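Local coordinates for protein 4-oxalocrotonate decarboxylase NahK (Pseudomonas putida, PDB 5D2H) that catalyses the decarboxylation of (3E)-2-oxohex-3-enedioate to 2-oxopent-4-enoate and carbon dioxide in the catabolism of aromatic hydrocarbons, at residues Lys126-Ile131 with Glu161-Arg166; Ile46-Asn51 with Tyr167-Phe172. The protein carries 1 engineered substitution. One frame throughout, in Å; residues are numbered along the deposited sequence.

Interaction 1: Lys126-Ile131 with Glu161-Arg166; sequences KIEAEI and EVIDSR. With MG (magnesium ion), chain B; AKG (2-oxoglutaric acid), chain C; EDO (1,2-ethanediol), chain F.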
loop_
_atom_site.group_PDB
_atom_site.type_symbol
_atom_site.label_atom_id
_atom_site.label_comp_id
_atom_site.label_asym_id
_atom_site.label_seq_id
_atom_site.Cartn_x
_atom_site.Cartn_y
_atom_site.Cartn_z
ATOM N N LYS A 126 -2.180 8.222 8.309
ATOM C CA LYS A 126 -3.568 8.192 7.889
ATOM C C LYS A 126 -3.934 6.734 7.691
ATOM O O LYS A 126 -3.069 5.907 7.404
ATOM C CB LYS A 126 -3.750 8.921 6.566
ATOM C CG LYS A 126 -3.291 10.362 6.554
ATOM C CD LYS A 126 -3.632 11.010 5.213
ATOM C CE LYS A 126 -3.148 12.451 5.167
ATOM N NZ LYS A 126 -3.588 13.133 3.926
ATOM N N ILE A 127 -5.215 6.420 7.834
ATOM C CA ILE A 127 -5.671 5.066 7.593
ATOM C C ILE A 127 -6.513 5.037 6.337
ATOM O O ILE A 127 -7.151 6.028 5.974
ATOM C CB ILE A 127 -6.489 4.523 8.763
ATOM C CG1 ILE A 127 -7.771 5.348 8.953
ATOM C CG2 ILE A 127 -5.648 4.529 10.022
ATOM C CD1 ILE A 127 -8.820 4.648 9.802
ATOM N N GLU A 128 -6.490 3.901 5.662
ATOM C CA GLU A 128 -7.378 3.682 4.538
ATOM C C GLU A 128 -7.945 2.269 4.603
ATOM O O GLU A 128 -7.282 1.344 5.090
ATOM C CB GLU A 128 -6.662 3.947 3.209
ATOM C CG GLU A 128 -5.272 3.381 3.128
ATOM C CD GLU A 128 -4.533 3.807 1.874
ATOM O OE1 GLU A 128 -5.046 4.654 1.106
ATOM O OE2 GLU A 128 -3.423 3.291 1.658
ATOM N N ALA A 129 -9.186 2.128 4.148
ATOM C CA ALA A 129 -9.870 0.840 4.094
ATOM C C ALA A 129 -9.568 0.166 2.772
ATOM O O ALA A 129 -9.746 0.761 1.704
ATOM C CB ALA A 129 -11.364 1.018 4.254
ATOM N N GLU A 130 -9.111 -1.077 2.844
ATOM C CA GLU A 130 -8.731 -1.797 1.645
ATOM C C GLU A 130 -9.218 -3.226 1.741
ATOM O O GLU A 130 -9.605 -3.713 2.808
ATOM C CB GLU A 130 -7.206 -1.774 1.456
ATOM C CG GLU A 130 -6.585 -0.398 1.611
ATOM C CD GLU A 130 -5.190 -0.278 0.984
ATOM O OE1 GLU A 130 -4.461 0.658 1.362
ATOM O OE2 GLU A 130 -4.826 -1.091 0.104
ATOM N N ILE A 131 -9.203 -3.897 0.608
ATOM C CA ILE A 131 -9.423 -5.324 0.590
ATOM C C ILE A 131 -8.141 -5.947 0.055
ATOM O O ILE A 131 -7.604 -5.509 -0.963
ATOM C CB ILE A 131 -10.672 -5.711 -0.251
ATOM C CG1 ILE A 131 -10.861 -7.227 -0.245
ATOM C CG2 ILE A 131 -10.594 -5.152 -1.657
ATOM C CD1 ILE A 131 -11.310 -7.753 1.135
ATOM N N GLU A 161 -4.973 -0.038 5.941
ATOM C CA GLU A 161 -3.573 0.334 5.894
ATOM C C GLU A 161 -3.378 1.600 6.695
ATOM O O GLU A 161 -4.246 2.477 6.716
ATOM C CB GLU A 161 -3.078 0.540 4.455
ATOM C CG GLU A 161 -1.552 0.640 4.403
ATOM C CD GLU A 161 -0.962 0.830 3.011
ATOM O OE1 GLU A 161 -1.702 1.160 2.058
ATOM O OE2 GLU A 161 0.272 0.660 2.883
ATOM N N VAL A 162 -2.258 1.674 7.398
ATOM C CA VAL A 162 -1.824 2.943 7.935
ATOM C C VAL A 162 -0.696 3.399 7.034
ATOM O O VAL A 162 0.337 2.728 6.907
ATOM C CB VAL A 162 -1.378 2.846 9.408
ATOM C CG1 VAL A 162 -1.054 4.244 9.954
ATOM C CG2 VAL A 162 -2.483 2.201 10.250
ATOM N N ILE A 163 -0.917 4.510 6.352
ATOM C CA ILE A 163 0.111 5.053 5.491
ATOM C C ILE A 163 0.675 6.281 6.167
ATOM O O ILE A 163 -0.002 6.933 6.948
ATOM C CB ILE A 163 -0.417 5.391 4.093
ATOM C CG1 ILE A 163 -1.579 6.389 4.189
ATOM C CG2 ILE A 163 -0.800 4.090 3.339
ATOM C CD1 ILE A 163 -2.089 6.862 2.841
ATOM N N ASP A 164 1.932 6.574 5.888
ATOM C CA ASP A 164 2.604 7.643 6.587
ATOM C C ASP A 164 3.758 8.046 5.705
ATOM O O ASP A 164 4.822 7.433 5.731
ATOM C CB ASP A 164 3.087 7.143 7.954
ATOM C CG ASP A 164 3.596 8.263 8.848
ATOM O OD1 ASP A 164 3.128 9.410 8.704
ATOM O OD2 ASP A 164 4.464 7.990 9.701
ATOM N N SER A 165 3.527 9.057 4.881
ATOM C CA SER A 165 4.571 9.560 4.022
ATOM C C SER A 165 5.678 10.097 4.915
ATOM O O SER A 165 5.406 10.831 5.857
ATOM C CB SER A 165 4.033 10.682 3.145
ATOM O OG SER A 165 5.076 11.181 2.339
ATOM N N ARG A 166 6.920 9.725 4.626
ATOM C CA ARG A 166 8.049 10.266 5.372
ATOM C C ARG A 166 8.394 11.689 4.919
ATOM O O ARG A 166 9.316 12.309 5.443
ATOM C CB ARG A 166 9.262 9.340 5.250
ATOM C CG ARG A 166 9.330 8.304 6.359
ATOM C CD ARG A 166 8.039 7.484 6.459
ATOM N NE ARG A 166 7.850 6.654 5.263
ATOM C CZ ARG A 166 7.175 5.508 5.233
ATOM N NH1 ARG A 166 7.063 4.823 4.094
ATOM N NH2 ARG A 166 6.606 5.043 6.339
HETATM MG MG MG B . -2.961 1.756 0.641
HETATM C C1 AKG C . -1.480 4.246 -0.902
HETATM O O1 AKG C . -2.544 4.475 -1.513
HETATM O O2 AKG C . -1.314 3.171 -0.267
HETATM C C2 AKG C . -0.413 5.262 -0.881
HETATM O O5 AKG C . 0.214 5.406 0.155
HETATM C C3 AKG C . -0.011 6.163 -2.036
HETATM C C4 AKG C . -0.954 6.164 -3.232
HETATM C C5 AKG C . -2.201 6.998 -3.029
HETATM O O3 AKG C . -3.220 6.609 -3.641
HETATM O O4 AKG C . -2.193 8.024 -2.294
HETATM C C1 EDO F . 0.082 9.622 4.003
HETATM O O1 EDO F . 0.248 10.687 3.061
HETATM C C2 EDO F . 0.009 10.201 5.414
HETATM O O2 EDO F . 1.195 10.964 5.676
HETATM O O HOH W 1 -2.587 0.142 -0.512
HETATM O O HOH W 2 -4.109 2.629 -0.881
#
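Glu128 and Glu161, a hydrogen-bonded pair on adjacent antiparallel strands, run side by side to the same magnesium ion, their carboxylate planes 28° apart. Glu130 reaches the ion from two residues further along its strand, its carboxylate turned 69° against that of Glu161. Each acid gives one oxygen: Glu128 OE2 lies 1.9 Å from the magnesium, and Glu130 OE1 and Glu161 OE1 are both 2.0 Å from it. Oxygens of like charge are thereby brought close, Glu128 OE2 to 2.8 Å from Glu161 OE1, a crowding the cation probably offsets. Two waters and O2 of 2-oxoglutarate complete six ligands, while Glu161 OE2 turns to a salt bridge with Lys83, which also binds 2-oxoglutarate.

With CG1 between backbone N and carbonyl carbon (chi1 58°), Ile163 has CG2 anti to the carbonyl carbon, 3.2 Å from Glu128 OE2. On the other face of the sheet Ile127 CG2 meets Val162 CG2 at 3.9 Å. Backbone bonds in both directions join Lys126 with Ile163 and Glu128 with Glu161, fixing the register. Three strand-borne carboxylates around a divalent metal form the active-site centre characteristic of the fumarylacetoacetate hydrolase fold.

Interaction 2: Ile46-Asn51 with Tyr167-Phe172; sequences IGKVTN and YENFKF. With AKG (2-oxoglutaric acid), chain C; SO4 (sulfate ion), chain O.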
loop_
_atom_site.group_PDB
_atom_site.type_symbol
_atom_site.label_atom_id
_atom_site.label_comp_id
_atom_site.label_asym_id
_atom_site.label_seq_id
_atom_site.Cartn_x
_atom_site.Cartn_y
_atom_site.Cartn_z
ATOM N N ILE A 46 11.193 14.326 6.040
ATOM C CA ILE A 46 12.270 14.869 5.241
ATOM C C ILE A 46 11.674 15.525 4.009
ATOM O O ILE A 46 10.494 15.332 3.705
ATOM C CB ILE A 46 13.221 13.753 4.778
ATOM C CG1 ILE A 46 12.413 12.604 4.155
ATOM C CG2 ILE A 46 14.064 13.247 5.946
ATOM C CD1 ILE A 46 13.245 11.626 3.342
ATOM N N GLY A 47 12.487 16.299 3.305
ATOM C CA GLY A 47 12.053 16.913 2.071
ATOM C C GLY A 47 11.919 15.840 1.009
ATOM O O GLY A 47 12.724 14.898 0.961
ATOM N N LYS A 48 10.893 15.964 0.173
ATOM C CA LYS A 48 10.689 14.999 -0.896
ATOM C C LYS A 48 11.931 14.951 -1.779
ATOM O O LYS A 48 12.491 15.986 -2.150
ATOM C CB LYS A 48 9.419 15.309 -1.685
ATOM C CG LYS A 48 9.515 16.441 -2.682
ATOM C CD LYS A 48 8.148 16.639 -3.342
ATOM C CE LYS A 48 8.160 17.770 -4.369
ATOM N NZ LYS A 48 6.947 17.767 -5.249
ATOM N N VAL A 49 12.389 13.744 -2.078
ATOM C CA VAL A 49 13.711 13.593 -2.676
ATOM C C VAL A 49 13.797 14.129 -4.109
ATOM O O VAL A 49 14.878 14.453 -4.585
ATOM C CB VAL A 49 14.177 12.151 -2.602
ATOM C CG1 VAL A 49 14.221 11.713 -1.150
ATOM C CG2 VAL A 49 13.246 11.253 -3.393
ATOM N N THR A 50 12.663 14.241 -4.792
ATOM C CA THR A 50 12.683 14.765 -6.155
ATOM C C THR A 50 13.084 16.246 -6.211
ATOM O O THR A 50 13.456 16.748 -7.274
ATOM C CB THR A 50 11.350 14.521 -6.898
ATOM O OG1 THR A 50 10.263 15.029 -6.122
ATOM C CG2 THR A 50 11.145 13.001 -7.164
ATOM N N ASN A 51 13.009 16.939 -5.072
ATOM C CA ASN A 51 13.462 18.324 -5.000
ATOM C C ASN A 51 14.964 18.412 -5.196
ATOM O O ASN A 51 15.462 19.382 -5.747
ATOM C CB ASN A 51 13.118 18.962 -3.649
ATOM C CG ASN A 51 11.675 19.387 -3.548
ATOM O OD1 ASN A 51 10.935 19.337 -4.520
ATOM N ND2 ASN A 51 11.271 19.828 -2.360
ATOM N N TYR A 167 7.652 12.210 3.944
ATOM C CA TYR A 167 7.919 13.564 3.466
ATOM C C TYR A 167 7.145 14.642 4.209
ATOM O O TYR A 167 6.000 14.449 4.616
ATOM C CB TYR A 167 7.702 13.690 1.952
ATOM C CG TYR A 167 8.489 12.673 1.165
ATOM C CD1 TYR A 167 9.876 12.668 1.203
ATOM C CD2 TYR A 167 7.853 11.706 0.409
ATOM C CE1 TYR A 167 10.607 11.739 0.501
ATOM C CE2 TYR A 167 8.579 10.763 -0.297
ATOM C CZ TYR A 167 9.952 10.781 -0.246
ATOM O OH TYR A 167 10.689 9.855 -0.948
ATOM N N GLU A 168 7.803 15.780 4.372
ATOM C CA GLU A 168 7.225 16.933 5.039
ATOM C C GLU A 168 6.303 17.666 4.084
ATOM O O GLU A 168 5.487 18.490 4.493
ATOM C CB GLU A 168 8.345 17.871 5.475
ATOM C CG GLU A 168 9.070 18.517 4.323
ATOM C CD GLU A 168 10.354 19.211 4.752
ATOM O OE1 GLU A 168 10.736 19.076 5.931
ATOM O OE2 GLU A 168 10.981 19.874 3.903
ATOM N N ASN A 169 6.438 17.356 2.801
ATOM C CA ASN A 169 5.744 18.090 1.750
ATOM C C ASN A 169 4.245 17.821 1.713
ATOM O O ASN A 169 3.790 16.710 1.991
ATOM C CB ASN A 169 6.376 17.786 0.388
ATOM C CG ASN A 169 7.870 18.051 0.373
ATOM O OD1 ASN A 169 8.655 17.237 0.856
ATOM N ND2 ASN A 169 8.270 19.196 -0.175
ATOM N N PHE A 170 3.485 18.849 1.355
ATOM C CA PHE A 170 2.034 18.738 1.281
ATOM C C PHE A 170 1.596 18.032 -0.002
ATOM O O PHE A 170 0.903 17.015 0.046
ATOM C CB PHE A 170 1.391 20.124 1.368
ATOM C CG PHE A 170 -0.010 20.110 1.910
ATOM C CD1 PHE A 170 -0.236 20.025 3.278
ATOM C CD2 PHE A 170 -1.100 20.190 1.059
ATOM C CE1 PHE A 170 -1.528 20.016 3.790
ATOM C CE2 PHE A 170 -2.394 20.179 1.562
ATOM C CZ PHE A 170 -2.607 20.092 2.930
ATOM N N LYS A 171 2.008 18.568 -1.145
ATOM C CA LYS A 171 1.575 18.033 -2.432
ATOM C C LYS A 171 2.177 16.664 -2.753
ATOM O O LYS A 171 3.391 16.465 -2.673
ATOM C CB LYS A 171 1.836 19.032 -3.564
ATOM C CG LYS A 171 0.624 19.903 -3.901
ATOM C CD LYS A 171 0.828 20.733 -5.170
ATOM C CE LYS A 171 1.442 22.104 -4.873
ATOM N NZ LYS A 171 2.864 22.032 -4.421
ATOM N N PHE A 172 1.300 15.734 -3.119
ATOM C CA PHE A 172 1.660 14.368 -3.482
ATOM C C PHE A 172 2.601 14.315 -4.687
ATOM O O PHE A 172 2.337 14.917 -5.728
ATOM C CB PHE A 172 0.386 13.583 -3.791
ATOM C CG PHE A 172 0.611 12.121 -4.013
ATOM C CD1 PHE A 172 0.542 11.235 -2.957
ATOM C CD2 PHE A 172 0.871 11.630 -5.285
ATOM C CE1 PHE A 172 0.742 9.875 -3.154
ATOM C CE2 PHE A 172 1.077 10.280 -5.495
ATOM C CZ PHE A 172 1.012 9.395 -4.426
HETATM C C1 AKG C . -1.480 4.246 -0.902
HETATM O O1 AKG C . -2.544 4.475 -1.513
HETATM O O2 AKG C . -1.314 3.171 -0.267
HETATM C C2 AKG C . -0.413 5.262 -0.881
HETATM O O5 AKG C . 0.214 5.406 0.155
HETATM C C3 AKG C . -0.011 6.163 -2.036
HETATM C C4 AKG C . -0.954 6.164 -3.232
HETATM C C5 AKG C . -2.201 6.998 -3.029
HETATM O O3 AKG C . -3.220 6.609 -3.641
HETATM O O4 AKG C . -2.193 8.024 -2.294
HETATM S S SO4 O . 4.775 21.233 -0.872
HETATM O O1 SO4 O . 3.706 20.329 -1.297
HETATM O O2 SO4 O . 5.976 20.968 -1.669
HETATM O O3 SO4 O . 5.065 21.017 0.547
HETATM O O4 SO4 O . 4.332 22.615 -1.057
HETATM O O HOH W 3 5.321 18.399 -3.578
#
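Ile46 and Tyr167 are joined by a single backbone bridge between two irregular loops, their CA atoms 4.9 Å apart. Ile46 O accepts the bond from Glu168 N at 2.8 Å and also meets the CA-H of Tyr167; this oxygen lies at the edge of the Tyr167 ring, near its plane. Beyond the bridge a side chain takes over the pairing: Asn169 OD1 accepts from Lys48 N at 2.7 Å, the donor tilted 30° from the amide carbonyl plane.

The Tyr167 ring fits against the loop 46-51. Lys48 CB sits over one face in a CH-pi contact, 4.2 Å from the ring centroid, and Ile46 CD1 approaches CE1 of the ring at 3.9 Å. Val49 reaches the far end, CG2 being 3.8 Å from Tyr167 OH, whose hydrogen bond goes to Ser176 O of helix 174-179. Lys48 crosses the Asn169 side chain at about a right angle, its CB 3.3 Å from Asn169 OD1, and its NZ forms a salt bridge with Asp173.

Asn169 ND2 donates to a sulfate, probably from the crystallisation liquor, which Phe170 N also binds. The chemistry thus divides: aliphatic carbons of Ile46, Lys48 and Val49 pack on the tyrosine ring, with backbone polar atoms of the same loop beside it, whereas the Lys48 N bond to OD1 probably sets the turn of the Asn169 amide, to which the sulfate, on a long bond to ND2, may add in the crystal.

In the fold
From the N terminus, the chain leaves helix 26-41 and enters the loop holding 46-51, the first half of interaction 2. It then passes through helix 58-74 and several strands to 126-131, returns by strand 153-163 to close interaction 1, and directly afterwards reaches 167-172, which closes interaction 2. The smaller loop of interaction 1 therefore lies wholly within the larger one, and the contact centres are about 17 Å apart. They adjoin where Arg166 O approaches Ile46 N at 2.8 Å, a probable hydrogen bond. Interaction 1 joins neighbouring strands deep in the sheet; interaction 2 ties the N-terminal helical region to the loop preceding helix 174-179. Both touch 2-oxoglutarate, the second through Phe172.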